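Local coordinates for alkane monooxygenase (Geobacillus thermodenitrificans, PDB 3B9O), which belongs to the luciferase-like monooxygenase family of TIM-barrel proteins and holds flavin mononucleotide in a pocket of its fold, at residues V359-E362 and M363-L366; L392-P395 and E396-R400. One frame throughout, in Å; residues are numbered along the deposited sequence.

Contact 1: V359-E362 and M363-L366; sequences VADE and MQYL
M363 lays its thioether beside V359, one turn earlier on helix 356-370, with SD 3.8 Å from CG1 of V359. The two side chains run side by side and point the same way. In V359 CG1 is anti to the backbone N (chi1 174°), which carries this methyl forward along the helix to the sulfur. With CG anti to the carbonyl carbon (chi1 -65°), M363 keeps CG 3.1 Å from the carbonyl O of V359; the chain then bends at chi3 and turns its methyl away from V359. Valine and methionine suit this buried side, where V359 rests on V283 and V285 and M363 on I281, all of strand 276-285. M363 also reaches F389 of helix 384-399.

Beneath the side chains runs regular alpha-helical bonding. M363 N donates to V359 O at 2.8 Å and Q364 N to A360 O at 2.7 Å, while the bond from L366 N to E362 O is longer, 3.3 Å. A360, small and buried, lets helix 384-399 come close through E396 and L397.

The polar residues take the other flanks. D361 forms a salt bridge with K357, one turn back. Q364, extended beyond CG, gives its amide NE2 to E368, one turn ahead. E362, also extended, hydrogen-bonds through OE2 to S352 of strand 350-354.

The helix is thus amphipathic. V359 and M363 lie between strand 276-285 and helix 384-399, A360 faces helix 384-399, and L366 reaches K350 of strand 350-354, whereas the carboxylates and amide find polar partners at the margins, an outcome expected of a helix on the outside of a TIM barrel.

Contact 2: L392-P395 and E396-R400; sequences LVVP and ELQKR
E396 is held by two cations near the end of helix 384-399, one for each carboxylate oxygen. R400 grips it side-on: NH2 lies 2.9 Å and NE 3.1 Å from OE2 of E396, and this oxygen sits in the guanidinium plane. The NH2 bond uses the anti lone pair of OE2. K399 NZ approaches the other oxygen, OE1, from above the carboxylate plane at 2.9 Å. A bend at chi2 (73°) in E396, after a CG anti to the backbone N, swings the carboxylate to where both can reach it. The remaining nitrogen of R400, NH1, is engaged by helix 356-370.

Behind this network runs the helical backbone, where L397 N donates to V393 O at 2.9 Å, nearly straight. P395 has no N-H to give to the preceding turn and kinks the helix there, yet its carbonyl still accepts from K399 N.

On the buried side V393 CG1 packs 3.6 Å from CD2 of L397, the two side chains lying alongside; V393 also rests on V285 and L397 on F389, a dry setting that suits branched aliphatic side chains. On a more open flank the chain of Q398 runs across V394, its CG 3.2 Å from the carbonyl O of V394.

Three bonds to one carboxylate probably favour its ionised form and restrict its rotation, tying together the final turn, where the backbone bonds of R400 N are weak.

Overall arrangement
Contacts 1 and 2 lie in series along the chain, on the two successive helices 356-370 and 384-399, with strand 374-378 between them. Their centres are about 11 Å apart, on the same side of the chain's centre. The parallel strands 276-285, 350-354 and 374-378 belong to the curled sheet of the TIM barrel, and both helices pack on its outside. The two contacts meet directly: NH1 of R400 lies 2.8 Å from OD1 of D361 in a salt bridge, and CB of A360 packs 3.5 Å from CD1 of L397. Neighbouring barrel helices are thereby joined by both charge and apolar packing. The side chain of L366 is about 14 Å from the bound flavin mononucleotide, so contact 1 does not line its pocket directly.

Contact 1: V359-E362 and M363-L366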
loop_
_atom_site.group_PDB
_atom_site.type_symbol
_atom_site.label_atom_id
_atom_site.label_comp_id
_atom_site.label_asym_id
_atom_site.label_seq_id
_atom_site.Cartn_x
_atom_site.Cartn_y
_atom_site.Cartn_z
ATOM N N VAL A 359 -16.776 -4.829 -16.106
ATOM C CA VAL A 359 -15.674 -4.517 -15.143
ATOM C C VAL A 359 -14.345 -5.017 -15.694
ATOM O O VAL A 359 -13.310 -4.326 -15.670
ATOM C CB VAL A 359 -15.964 -5.141 -13.728
ATOM C CG1 VAL A 359 -14.776 -4.974 -12.745
ATOM C CG2 VAL A 359 -17.257 -4.544 -13.142
ATOM N N ALA A 360 -14.362 -6.252 -16.154
ATOM C CA ALA A 360 -13.194 -6.872 -16.716
ATOM C C ALA A 360 -12.668 -6.128 -17.949
ATOM O O ALA A 360 -11.426 -5.925 -18.111
ATOM C CB ALA A 360 -13.513 -8.343 -17.059
ATOM N N ASP A 361 -13.600 -5.769 -18.843
ATOM C CA ASP A 361 -13.259 -4.897 -20.004
ATOM C C ASP A 361 -12.513 -3.612 -19.602
ATOM O O ASP A 361 -11.462 -3.264 -20.190
ATOM C CB ASP A 361 -14.511 -4.538 -20.843
ATOM C CG ASP A 361 -15.070 -5.728 -21.615
ATOM O OD1 ASP A 361 -14.345 -6.722 -21.804
ATOM O OD2 ASP A 361 -16.258 -5.690 -22.033
ATOM N N GLU A 362 -13.047 -2.933 -18.598
ATOM C CA GLU A 362 -12.466 -1.658 -18.139
ATOM C C GLU A 362 -11.143 -1.859 -17.443
ATOM O O GLU A 362 -10.210 -1.092 -17.657
ATOM C CB GLU A 362 -13.468 -0.875 -17.277
ATOM C CG GLU A 362 -14.688 -0.522 -18.119
ATOM C CD GLU A 362 -15.681 0.366 -17.411
ATOM O OE1 GLU A 362 -16.344 1.159 -18.126
ATOM O OE2 GLU A 362 -15.818 0.286 -16.166
ATOM N N MET A 363 -11.038 -2.928 -16.652
ATOM C CA MET A 363 -9.749 -3.303 -16.065
ATOM C C MET A 363 -8.723 -3.607 -17.119
ATOM O O MET A 363 -7.593 -3.115 -17.073
ATOM C CB MET A 363 -9.927 -4.473 -15.120
ATOM C CG MET A 363 -10.808 -4.105 -13.869
ATOM S SD MET A 363 -11.008 -5.562 -12.791
ATOM C CE MET A 363 -9.342 -5.841 -12.237
ATOM N N GLN A 364 -9.126 -4.423 -18.079
ATOM C CA GLN A 364 -8.265 -4.823 -19.175
ATOM C C GLN A 364 -7.811 -3.595 -20.001
ATOM O O GLN A 364 -6.652 -3.520 -20.412
ATOM C CB GLN A 364 -8.960 -5.911 -20.014
ATOM C CG GLN A 364 -8.198 -6.315 -21.300
ATOM C CD GLN A 364 -8.914 -7.387 -22.080
ATOM O OE1 GLN A 364 -10.091 -7.705 -21.824
ATOM N NE2 GLN A 364 -8.222 -7.946 -23.061
ATOM N N TYR A 365 -8.707 -2.607 -20.178
ATOM C CA TYR A 365 -8.386 -1.408 -20.971
ATOM C C TYR A 365 -7.230 -0.628 -20.340
ATOM O O TYR A 365 -6.283 -0.232 -21.007
ATOM C CB TYR A 365 -9.621 -0.512 -21.081
ATOM C CG TYR A 365 -9.517 0.464 -22.239
ATOM C CD1 TYR A 365 -9.385 1.836 -22.006
ATOM C CD2 TYR A 365 -9.484 0.002 -23.571
ATOM C CE1 TYR A 365 -9.303 2.730 -23.095
ATOM C CE2 TYR A 365 -9.406 0.920 -24.671
ATOM C CZ TYR A 365 -9.321 2.268 -24.390
ATOM O OH TYR A 365 -9.217 3.189 -25.389
ATOM N N LEU A 366 -7.318 -0.413 -19.035
ATOM C CA LEU A 366 -6.264 0.281 -18.283
ATOM C C LEU A 366 -4.943 -0.464 -18.356
ATOM O O LEU A 366 -3.883 0.119 -18.651
ATOM C CB LEU A 366 -6.748 0.484 -16.838
ATOM C CG LEU A 366 -7.310 1.771 -16.218
ATOM C CD1 LEU A 366 -7.606 2.941 -17.139
ATOM C CD2 LEU A 366 -8.504 1.444 -15.240
#

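Contact 2: L392-P395 and E396-R400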
loop_
_atom_site.group_PDB
_atom_site.type_symbol
_atom_site.label_atom_id
_atom_site.label_comp_id
_atom_site.label_asym_id
_atom_site.label_seq_id
_atom_site.Cartn_x
_atom_site.Cartn_y
_atom_site.Cartn_z
ATOM N N LEU A 392 -18.143 -12.758 -8.862
ATOM C CA LEU A 392 -18.556 -12.334 -10.228
ATOM C C LEU A 392 -17.408 -11.910 -11.175
ATOM O O LEU A 392 -17.352 -12.342 -12.325
ATOM C CB LEU A 392 -19.611 -11.219 -10.140
ATOM C CG LEU A 392 -20.909 -11.519 -9.374
ATOM C CD1 LEU A 392 -21.822 -10.294 -9.307
ATOM C CD2 LEU A 392 -21.626 -12.710 -10.010
ATOM N N VAL A 393 -16.467 -11.109 -10.702
ATOM C CA VAL A 393 -15.429 -10.624 -11.614
ATOM C C VAL A 393 -14.296 -11.638 -11.802
ATOM O O VAL A 393 -13.749 -11.776 -12.910
ATOM C CB VAL A 393 -14.853 -9.266 -11.198
ATOM C CG1 VAL A 393 -13.793 -8.766 -12.271
ATOM C CG2 VAL A 393 -15.992 -8.261 -11.027
ATOM N N VAL A 394 -13.889 -12.283 -10.708
ATOM C CA VAL A 394 -12.735 -13.194 -10.753
ATOM C C VAL A 394 -12.910 -14.324 -11.834
ATOM O O VAL A 394 -11.995 -14.546 -12.625
ATOM C CB VAL A 394 -12.356 -13.743 -9.339
ATOM C CG1 VAL A 394 -11.554 -15.066 -9.438
ATOM C CG2 VAL A 394 -11.578 -12.630 -8.520
ATOM N N PRO A 395 -14.066 -15.022 -11.865
ATOM C CA PRO A 395 -14.222 -16.088 -12.894
ATOM C C PRO A 395 -14.183 -15.532 -14.340
ATOM O O PRO A 395 -13.633 -16.175 -15.251
ATOM C CB PRO A 395 -15.608 -16.713 -12.576
ATOM C CG PRO A 395 -15.870 -16.328 -11.174
ATOM C CD PRO A 395 -15.227 -14.964 -10.958
ATOM N N GLU A 396 -14.721 -14.326 -14.518
ATOM C CA GLU A 396 -14.685 -13.632 -15.809
ATOM C C GLU A 396 -13.237 -13.310 -16.236
ATOM O O GLU A 396 -12.839 -13.563 -17.367
ATOM C CB GLU A 396 -15.509 -12.348 -15.720
ATOM C CG GLU A 396 -15.457 -11.462 -17.002
ATOM C CD GLU A 396 -16.256 -12.049 -18.167
ATOM O OE1 GLU A 396 -17.131 -12.935 -17.936
ATOM O OE2 GLU A 396 -15.995 -11.602 -19.308
ATOM N N LEU A 397 -12.467 -12.740 -15.324
ATOM C CA LEU A 397 -11.047 -12.504 -15.549
ATOM C C LEU A 397 -10.284 -13.806 -15.834
ATOM O O LEU A 397 -9.411 -13.834 -16.699
ATOM C CB LEU A 397 -10.430 -11.834 -14.306
ATOM C CG LEU A 397 -10.206 -10.334 -14.191
ATOM C CD1 LEU A 397 -10.761 -9.461 -15.305
ATOM C CD2 LEU A 397 -10.382 -9.781 -12.746
ATOM N N GLN A 398 -10.567 -14.851 -15.056
ATOM C CA GLN A 398 -9.886 -16.161 -15.200
ATOM C C GLN A 398 -10.132 -16.835 -16.568
ATOM O O GLN A 398 -9.193 -17.291 -17.226
ATOM C CB GLN A 398 -10.297 -17.110 -14.070
ATOM C CG GLN A 398 -9.701 -16.721 -12.709
ATOM C CD GLN A 398 -10.240 -17.525 -11.521
ATOM O OE1 GLN A 398 -9.502 -17.755 -10.540
ATOM N NE2 GLN A 398 -11.497 -17.930 -11.578
ATOM N N LYS A 399 -11.395 -16.848 -16.997
ATOM C CA LYS A 399 -11.801 -17.420 -18.292
ATOM C C LYS A 399 -11.076 -16.709 -19.454
ATOM O O LYS A 399 -10.734 -17.318 -20.472
ATOM C CB LYS A 399 -13.328 -17.363 -18.412
ATOM C CG LYS A 399 -13.871 -17.061 -19.783
ATOM C CD LYS A 399 -14.864 -15.884 -19.763
ATOM C CE LYS A 399 -16.284 -16.323 -19.405
ATOM N NZ LYS A 399 -17.268 -15.233 -19.756
ATOM N N ARG A 400 -10.812 -15.422 -19.285
ATOM C CA ARG A 400 -10.147 -14.627 -20.308
ATOM C C ARG A 400 -8.625 -14.652 -20.298
ATOM O O ARG A 400 -7.988 -13.968 -21.122
ATOM C CB ARG A 400 -10.548 -13.179 -20.138
ATOM C CG ARG A 400 -11.937 -12.866 -20.464
ATOM C CD ARG A 400 -11.891 -11.365 -20.525
ATOM N NE ARG A 400 -13.183 -10.818 -20.309
ATOM C CZ ARG A 400 -13.477 -9.539 -20.421
ATOM N NH1 ARG A 400 -12.570 -8.632 -20.790
ATOM N NH2 ARG A 400 -14.700 -9.194 -20.166
#